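PDB 4R3U: 2-hydroxyisobutanoyl-CoA mutase large subunit from Aquincola tertiaricarbonis, which forms the substrate-binding subunit of a cobalamin-dependent mutase that interconverts 2-hydroxyisobutyryl-CoA and (S)-3-hydroxybutyryl-CoA. Local coordinates for residues R246-N251 / A293-F298; V175-N180 / G206-D211. One frame throughout, in Å; residues are numbered along the deposited sequence.

Contact 1 (R246-N251 / A293-F298); sequences RYNPIN and APRLAF. With 3KK (S-{(3R,5R,9R)-1-[(2R,3S,4R,5R)-5-(6-amino-9H-purin-9-yl)-4-hydroxy-3-(phosphonooxy)tetrahydrofuran-2-yl]-3,5,9-trihydroxy-8,8-dimethyl-3,5-dioxido-10,14-dioxo-2,4,6-trioxa-11,15-diaza-3lambda~5~,5lambda~5~-diphosphaheptadecan-17-yl} 2-hydroxy-2-methylpropanethioate), chain F.
Arg295 and Asn248 meet in the part of the acyl-CoA pocket that receives the 3'-phosphate of coenzyme A. Arg295 bends at its second torsion (chi2 -74°), which carries CD past Tyr247 O and sets the guanidinium beneath Arg246 O, with that carbonyl over one face. NH2 donates to Asn248 OD1 (3.1 Å), which lies near the guanidinium plane, although the donor stands above the amide's carbonyl plane. Asn248 suits this place because its two polar ends differ: OD1 accepts from Arg295 and also from Arg339, while ND2 donates a hydrogen bond to water 1 (2.8 Å), which lies within hydrogen-bonding distance of the diphosphate oxygen O1A. Both segments belong to the TIM barrel, 293-298 leading into strand 298-302, and the touching parts, 246-251 and 295-298, run 27° apart. Arg295 NH1 bonds phosphate oxygen O8A, and Arg246 grips O7A with both NE and NH2, each 2.8 Å away, so two arginines share one phosphate, probably offsetting its negative charge. A leucine here lacks these N-H groups, and O8A would probably lose its mate on this side and Asn248 OD1 one of its donors. Farther along, Ile250 CG2 lies beside Leu296 CD2 (3.8 Å), and Asn251 CA points a C-H at Ala297 O (3.3 Å).

Contact 2 (V175-N180 / G206-D211); sequences VSFTIN and GTVQAD. With 3KK (S-{(3R,5R,9R)-1-[(2R,3S,4R,5R)-5-(6-amino-9H-purin-9-yl)-4-hydroxy-3-(phosphonooxy)tetrahydrofuran-2-yl]-3,5,9-trihydroxy-8,8-dimethyl-3,5-dioxido-10,14-dioxo-2,4,6-trioxa-11,15-diaza-3lambda~5~,5lambda~5~-diphosphaheptadecan-17-yl} 2-hydroxy-2-methylpropanethioate), chain F.
Strands 175-178 and 206-208 are parallel neighbours in the TIM barrel, the two strands of a beta-alpha-beta crossover made through helix 183-196, and they are wholly buried. Their axes run 4.5 Å apart and 8° from parallel. Thr207 N bonds Val175 O, Phe177 N bonds Thr207 O (2.8 Å), and Gln209 N bonds Phe177 O; Ala210 N to Ile179 O (2.9 Å) continues the pairing beyond the strands. Glycine suits position 206, where a beta carbon would probably press on Val175 O.

The two faces differ in chemistry. Phe177 and Val208 look toward the surrounding helices: Val208 CG1 meets the edge of the Phe177 ring and packs on Ile179 CG2 (3.7 Å), while Tyr190 of helix 183-196 meets that ring with its plane roughly perpendicular. Ser176 and Thr207 look instead to the bound substrate, where small hydroxyl side chains let the pantetheine chain pass close by; Thr207 OG1 lies 2.8 Å from OAP. Thr178 packs CG2 on the thioester and bonds Asp128, a residue probably important for stereospecificity, through OG1.

Gln209 extends toward the acyl end of the substrate, its chain extended and its CG swung away from the backbone N (chi1 -167°). Asn180 ND2 donates to Gln209 OE1 (3.2 Å), and Asn180 OD1 is itself held by Lys214. With OE1 engaged in this way, the amide's other end is directed at the substrate, and Gln209 NE2 bonds the thioester oxygen O1 at 3.2 Å with an N-H...O angle of 168°.

How the contacts relate
Both contacts are buried and line one substrate channel, and they join directly because strands 206-208 and 247-248 are neighbours in the barrel sheet: Asn248 N lies 2.8 Å from Gly206 O and Asn251 N 3.2 Å from Gln209 O, both probable hydrogen bonds. Contact 2 is regular strand pairing, held by backbone bonds, with neutral hydroxyl and amide groups facing the pantetheine and the thioester. Contact 1 has no backbone bond between its segments; side chains, a water and the ligand tie them together, and its partly exposed arginines match the anionic end of coenzyme A. Of these four segments, the arginines meet the 3'-phosphate, and the Gln209 amide meets the thioester.

Contact 1 (R246-N251 / A293-F298)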
# COMPACT_ATOMS: atom_id res chain seq x y z
N ARG A 246 -33.82 -6.04 -7.03
CA ARG A 246 -32.42 -6.12 -6.60
C ARG A 246 -31.43 -5.39 -7.53
O ARG A 246 -30.21 -5.41 -7.29
CB ARG A 246 -32.01 -7.57 -6.36
CG ARG A 246 -32.49 -8.10 -5.05
CD ARG A 246 -31.92 -9.47 -4.75
NE ARG A 246 -30.56 -9.38 -4.25
CZ ARG A 246 -29.55 -10.11 -4.71
NH1 ARG A 246 -29.75 -11.00 -5.67
NH2 ARG A 246 -28.32 -9.94 -4.23
N TYR A 247 -31.95 -4.73 -8.59
CA TYR A 247 -31.16 -4.00 -9.58
C TYR A 247 -30.91 -2.52 -9.24
O TYR A 247 -31.81 -1.83 -8.75
CB TYR A 247 -31.77 -4.14 -10.98
CG TYR A 247 -30.77 -4.01 -12.10
CD1 TYR A 247 -30.05 -5.11 -12.55
CD2 TYR A 247 -30.52 -2.78 -12.70
CE1 TYR A 247 -29.13 -5.00 -13.58
CE2 TYR A 247 -29.58 -2.65 -13.72
CZ TYR A 247 -28.89 -3.76 -14.16
OH TYR A 247 -27.97 -3.64 -15.17
N ASN A 248 -29.68 -2.04 -9.55
CA ASN A 248 -29.23 -0.67 -9.37
C ASN A 248 -29.31 0.04 -10.74
O ASN A 248 -28.46 -0.22 -11.59
CB ASN A 248 -27.83 -0.64 -8.78
CG ASN A 248 -27.74 -1.38 -7.48
OD1 ASN A 248 -28.34 -0.99 -6.50
ND2 ASN A 248 -27.01 -2.49 -7.46
N PRO A 249 -30.37 0.85 -11.00
CA PRO A 249 -30.52 1.44 -12.35
C PRO A 249 -29.50 2.51 -12.76
O PRO A 249 -29.50 2.90 -13.93
CB PRO A 249 -31.95 2.02 -12.32
CG PRO A 249 -32.19 2.32 -10.90
CD PRO A 249 -31.50 1.24 -10.12
N ILE A 250 -28.70 3.01 -11.84
CA ILE A 250 -27.74 4.09 -12.10
C ILE A 250 -26.65 4.07 -11.04
O ILE A 250 -26.84 3.60 -9.93
CB ILE A 250 -28.50 5.46 -12.07
CG1 ILE A 250 -27.63 6.63 -12.60
CG2 ILE A 250 -29.12 5.77 -10.66
CD1 ILE A 250 -28.37 7.98 -12.81
N ASN A 251 -25.53 4.62 -11.41
CA ASN A 251 -24.38 4.95 -10.61
C ASN A 251 -24.16 6.39 -11.00
O ASN A 251 -23.66 6.65 -12.12
CB ASN A 251 -23.16 4.10 -11.00
CG ASN A 251 -22.92 2.92 -10.11
OD1 ASN A 251 -23.73 2.51 -9.27
ND2 ASN A 251 -21.81 2.31 -10.31
N ALA A 293 -35.32 5.98 -4.37
CA ALA A 293 -34.11 6.42 -3.65
C ALA A 293 -33.31 5.30 -2.97
O ALA A 293 -32.07 5.32 -3.10
CB ALA A 293 -34.43 7.53 -2.68
N PRO A 294 -33.95 4.27 -2.35
CA PRO A 294 -33.16 3.18 -1.74
C PRO A 294 -32.22 2.45 -2.72
O PRO A 294 -31.16 1.98 -2.31
CB PRO A 294 -34.23 2.22 -1.20
CG PRO A 294 -35.42 3.06 -1.00
CD PRO A 294 -35.39 4.07 -2.09
N ARG A 295 -32.63 2.38 -4.01
CA ARG A 295 -31.92 1.72 -5.11
C ARG A 295 -30.96 2.60 -5.94
O ARG A 295 -30.22 2.08 -6.79
CB ARG A 295 -32.89 0.95 -6.01
CG ARG A 295 -33.23 -0.45 -5.48
CD ARG A 295 -32.07 -1.40 -5.68
NE ARG A 295 -32.16 -2.52 -4.76
CZ ARG A 295 -31.14 -3.30 -4.42
NH1 ARG A 295 -31.33 -4.30 -3.57
NH2 ARG A 295 -29.94 -3.10 -4.94
N LEU A 296 -30.93 3.92 -5.65
CA LEU A 296 -29.98 4.82 -6.30
C LEU A 296 -28.60 4.44 -5.75
O LEU A 296 -28.49 3.96 -4.62
CB LEU A 296 -30.27 6.30 -5.97
CG LEU A 296 -31.55 6.93 -6.53
CD1 LEU A 296 -31.80 8.28 -5.88
CD2 LEU A 296 -31.47 7.08 -8.04
N ALA A 297 -27.56 4.66 -6.55
CA ALA A 297 -26.18 4.34 -6.18
C ALA A 297 -25.25 5.33 -6.88
O ALA A 297 -25.66 6.04 -7.81
CB ALA A 297 -25.83 2.90 -6.55
N PHE A 298 -24.01 5.38 -6.40
CA PHE A 298 -22.96 6.30 -6.87
C PHE A 298 -21.67 5.59 -7.24
O PHE A 298 -21.49 4.40 -6.97
CB PHE A 298 -22.69 7.34 -5.76
CG PHE A 298 -23.89 8.20 -5.45
CD1 PHE A 298 -24.89 7.74 -4.59
CD2 PHE A 298 -24.04 9.44 -6.04
CE1 PHE A 298 -26.03 8.51 -4.35
CE2 PHE A 298 -25.18 10.22 -5.78
CZ PHE A 298 -26.16 9.75 -4.94
C4 3KK F . -14.95 3.99 -17.97
C3 3KK F . -14.55 3.33 -16.65
C2 3KK F . -13.48 4.17 -15.95
O3 3KK F . -14.01 2.06 -16.96
C1 3KK F . -15.74 3.14 -15.71
O1 3KK F . -16.61 4.00 -15.56
S1P 3KK F . -15.72 1.59 -14.87
C2P 3KK F . -17.24 1.63 -13.89
C3P 3KK F . -17.53 0.26 -13.32
N4P 3KK F . -18.71 0.37 -12.46
C5P 3KK F . -18.95 -0.50 -11.48
O5P 3KK F . -18.24 -1.47 -11.22
C6P 3KK F . -20.23 -0.18 -10.70
C7P 3KK F . -20.57 -1.25 -9.67
N8P 3KK F . -21.74 -0.84 -8.89
C9P 3KK F . -22.35 -1.70 -8.06
O9P 3KK F . -21.98 -2.87 -7.93
CAP 3KK F . -23.62 -1.18 -7.34
OAP 3KK F . -24.40 -0.31 -8.19
CBP 3KK F . -23.44 -0.65 -5.88
CDP 3KK F . -24.81 -0.39 -5.24
CEP 3KK F . -22.65 0.67 -5.85
CCP 3KK F . -22.73 -1.69 -4.99
O6A 3KK F . -23.43 -2.94 -5.11
P2A 3KK F . -22.83 -4.35 -4.70
O4A 3KK F . -21.44 -4.46 -5.17
O5A 3KK F . -23.81 -5.38 -5.13
O3A 3KK F . -22.79 -4.20 -3.08
P1A 3KK F . -24.07 -4.09 -2.06
O1A 3KK F . -25.33 -3.71 -2.75
O2A 3KK F . -23.63 -3.28 -0.91
O5B 3KK F . -24.09 -5.65 -1.60
C5B 3KK F . -24.87 -6.67 -2.25
C4B 3KK F . -25.90 -7.26 -1.27
O4B 3KK F . -25.30 -7.59 0.02
C3B 3KK F . -27.02 -6.27 -0.99
O3B 3KK F . -28.26 -7.01 -0.87
P3B 3KK F . -29.46 -6.93 -1.96
O8A 3KK F . -29.82 -5.49 -1.92
O7A 3KK F . -28.82 -7.41 -3.20
O9A 3KK F . -30.46 -7.85 -1.37
C2B 3KK F . -26.63 -5.66 0.34
O2B 3KK F . -27.77 -5.17 1.06
C1B 3KK F . -25.97 -6.83 1.04
N9A 3KK F . -24.97 -6.39 2.06
C8A 3KK F . -23.82 -5.74 1.87
N7A 3KK F . -23.25 -5.56 3.06
C5A 3KK F . -24.03 -6.12 3.99
C4A 3KK F . -25.10 -6.65 3.36
N3A 3KK F . -26.07 -7.30 4.04
C2A 3KK F . -25.98 -7.45 5.45
N1A 3KK F . -24.84 -6.88 6.07
C6A 3KK F . -23.91 -6.23 5.33
N6A 3KK F . -22.83 -5.69 5.90
O HOH W 1 -27.00 -3.46 -4.83

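Contact 2 (V175-N180 / G206-D211)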
# COMPACT_ATOMS: atom_id res chain seq x y z
N VAL A 175 -23.88 -8.39 -11.85
CA VAL A 175 -23.33 -7.98 -13.14
C VAL A 175 -23.51 -6.48 -13.41
O VAL A 175 -24.64 -6.03 -13.67
CB VAL A 175 -23.86 -8.86 -14.32
CG1 VAL A 175 -23.30 -8.39 -15.67
CG2 VAL A 175 -23.57 -10.35 -14.08
N SER A 176 -22.38 -5.75 -13.44
CA SER A 176 -22.26 -4.33 -13.75
C SER A 176 -21.89 -4.10 -15.23
O SER A 176 -21.02 -4.78 -15.79
CB SER A 176 -21.21 -3.67 -12.85
OG SER A 176 -21.17 -2.27 -13.06
N PHE A 177 -22.54 -3.11 -15.85
CA PHE A 177 -22.33 -2.68 -17.24
C PHE A 177 -21.93 -1.19 -17.25
O PHE A 177 -22.71 -0.34 -16.79
CB PHE A 177 -23.59 -2.88 -18.09
CG PHE A 177 -23.98 -4.30 -18.44
CD1 PHE A 177 -23.01 -5.30 -18.58
CD2 PHE A 177 -25.32 -4.63 -18.68
CE1 PHE A 177 -23.38 -6.59 -18.95
CE2 PHE A 177 -25.68 -5.93 -19.05
CZ PHE A 177 -24.71 -6.89 -19.21
N THR A 178 -20.70 -0.88 -17.71
CA THR A 178 -20.25 0.51 -17.81
C THR A 178 -20.78 1.07 -19.14
O THR A 178 -20.02 1.26 -20.11
CB THR A 178 -18.76 0.60 -17.71
OG1 THR A 178 -18.36 -0.07 -16.53
CG2 THR A 178 -18.25 2.02 -17.72
N ILE A 179 -22.09 1.28 -19.18
CA ILE A 179 -22.80 1.70 -20.36
C ILE A 179 -23.57 2.99 -20.03
O ILE A 179 -24.04 3.15 -18.91
CB ILE A 179 -23.67 0.52 -20.92
CG1 ILE A 179 -24.18 0.77 -22.37
CG2 ILE A 179 -24.78 0.11 -19.94
CD1 ILE A 179 -23.19 0.48 -23.47
N ASN A 180 -23.59 3.94 -20.96
CA ASN A 180 -24.18 5.24 -20.69
C ASN A 180 -25.33 5.72 -21.62
O ASN A 180 -26.47 5.39 -21.30
CB ASN A 180 -23.09 6.29 -20.40
CG ASN A 180 -22.27 5.93 -19.20
OD1 ASN A 180 -22.70 6.10 -18.07
ND2 ASN A 180 -21.07 5.38 -19.41
N GLY A 206 -27.43 -6.27 -10.22
CA GLY A 206 -26.61 -5.64 -11.23
C GLY A 206 -26.74 -4.14 -11.26
O GLY A 206 -27.45 -3.54 -10.44
N THR A 207 -26.05 -3.53 -12.23
CA THR A 207 -25.98 -2.09 -12.45
C THR A 207 -25.69 -1.76 -13.93
O THR A 207 -24.94 -2.48 -14.60
CB THR A 207 -24.81 -1.50 -11.62
OG1 THR A 207 -24.80 -2.04 -10.29
CG2 THR A 207 -24.81 0.02 -11.58
N VAL A 208 -26.27 -0.65 -14.41
CA VAL A 208 -25.97 0.04 -15.67
C VAL A 208 -25.58 1.44 -15.17
O VAL A 208 -26.24 1.96 -14.26
CB VAL A 208 -27.10 0.06 -16.72
CG1 VAL A 208 -27.18 -1.27 -17.45
CG2 VAL A 208 -28.45 0.44 -16.10
N GLN A 209 -24.43 1.96 -15.62
CA GLN A 209 -23.95 3.28 -15.18
C GLN A 209 -24.99 4.38 -15.46
O GLN A 209 -25.32 5.15 -14.56
CB GLN A 209 -22.57 3.61 -15.79
CG GLN A 209 -21.90 4.79 -15.13
CD GLN A 209 -20.44 4.82 -15.42
OE1 GLN A 209 -19.98 5.43 -16.40
NE2 GLN A 209 -19.68 4.09 -14.61
N ALA A 210 -25.53 4.40 -16.70
CA ALA A 210 -26.64 5.25 -17.17
C ALA A 210 -26.59 6.79 -17.01
O ALA A 210 -27.19 7.50 -17.82
CB ALA A 210 -27.97 4.70 -16.67
N ASP A 211 -25.90 7.30 -15.99
CA ASP A 211 -25.75 8.74 -15.69
C ASP A 211 -25.25 9.54 -16.88
O ASP A 211 -24.06 9.54 -17.17
CB ASP A 211 -24.84 8.98 -14.45
CG ASP A 211 -24.67 10.42 -14.00
OD1 ASP A 211 -25.20 11.34 -14.68
OD2 ASP A 211 -23.99 10.63 -12.99
C4 3KK F . -14.95 3.99 -17.97
C3 3KK F . -14.55 3.33 -16.65
C2 3KK F . -13.48 4.17 -15.95
O3 3KK F . -14.01 2.06 -16.96
C1 3KK F . -15.74 3.14 -15.71
O1 3KK F . -16.61 4.00 -15.56
S1P 3KK F . -15.72 1.59 -14.87
C2P 3KK F . -17.24 1.63 -13.89
C3P 3KK F . -17.53 0.26 -13.32
N4P 3KK F . -18.71 0.37 -12.46
C5P 3KK F . -18.95 -0.50 -11.48
O5P 3KK F . -18.24 -1.47 -11.22
C6P 3KK F . -20.23 -0.18 -10.70
C7P 3KK F . -20.57 -1.25 -9.67
N8P 3KK F . -21.74 -0.84 -8.89
C9P 3KK F . -22.35 -1.70 -8.06
O9P 3KK F . -21.98 -2.87 -7.93
CAP 3KK F . -23.62 -1.18 -7.34
OAP 3KK F . -24.40 -0.31 -8.19
CBP 3KK F . -23.44 -0.65 -5.88
CDP 3KK F . -24.81 -0.39 -5.24
CEP 3KK F . -22.65 0.67 -5.85
CCP 3KK F . -22.73 -1.69 -4.99
O6A 3KK F . -23.43 -2.94 -5.11
P2A 3KK F . -22.83 -4.35 -4.70
O4A 3KK F . -21.44 -4.46 -5.17
O5A 3KK F . -23.81 -5.38 -5.13
O3A 3KK F . -22.79 -4.20 -3.08
P1A 3KK F . -24.07 -4.09 -2.06
O1A 3KK F . -25.33 -3.71 -2.75
O2A 3KK F . -23.63 -3.28 -0.91
O5B 3KK F . -24.09 -5.65 -1.60
C5B 3KK F . -24.87 -6.67 -2.25
C4B 3KK F . -25.90 -7.26 -1.27
O4B 3KK F . -25.30 -7.59 0.02
C3B 3KK F . -27.02 -6.27 -0.99
O3B 3KK F . -28.26 -7.01 -0.87
P3B 3KK F . -29.46 -6.93 -1.96
O8A 3KK F . -29.82 -5.49 -1.92
O7A 3KK F . -28.82 -7.41 -3.20
O9A 3KK F . -30.46 -7.85 -1.37
C2B 3KK F . -26.63 -5.66 0.34
O2B 3KK F . -27.77 -5.17 1.06
C1B 3KK F . -25.97 -6.83 1.04
N9A 3KK F . -24.97 -6.39 2.06
C8A 3KK F . -23.82 -5.74 1.87
N7A 3KK F . -23.25 -5.56 3.06
C5A 3KK F . -24.03 -6.12 3.99
C4A 3KK F . -25.10 -6.65 3.36
N3A 3KK F . -26.07 -7.30 4.04
C2A 3KK F . -25.98 -7.45 5.45
N1A 3KK F . -24.84 -6.88 6.07
C6A 3KK F . -23.91 -6.23 5.33
N6A 3KK F . -22.83 -5.69 5.90
O HOH W 2 -28.41 6.61 -20.01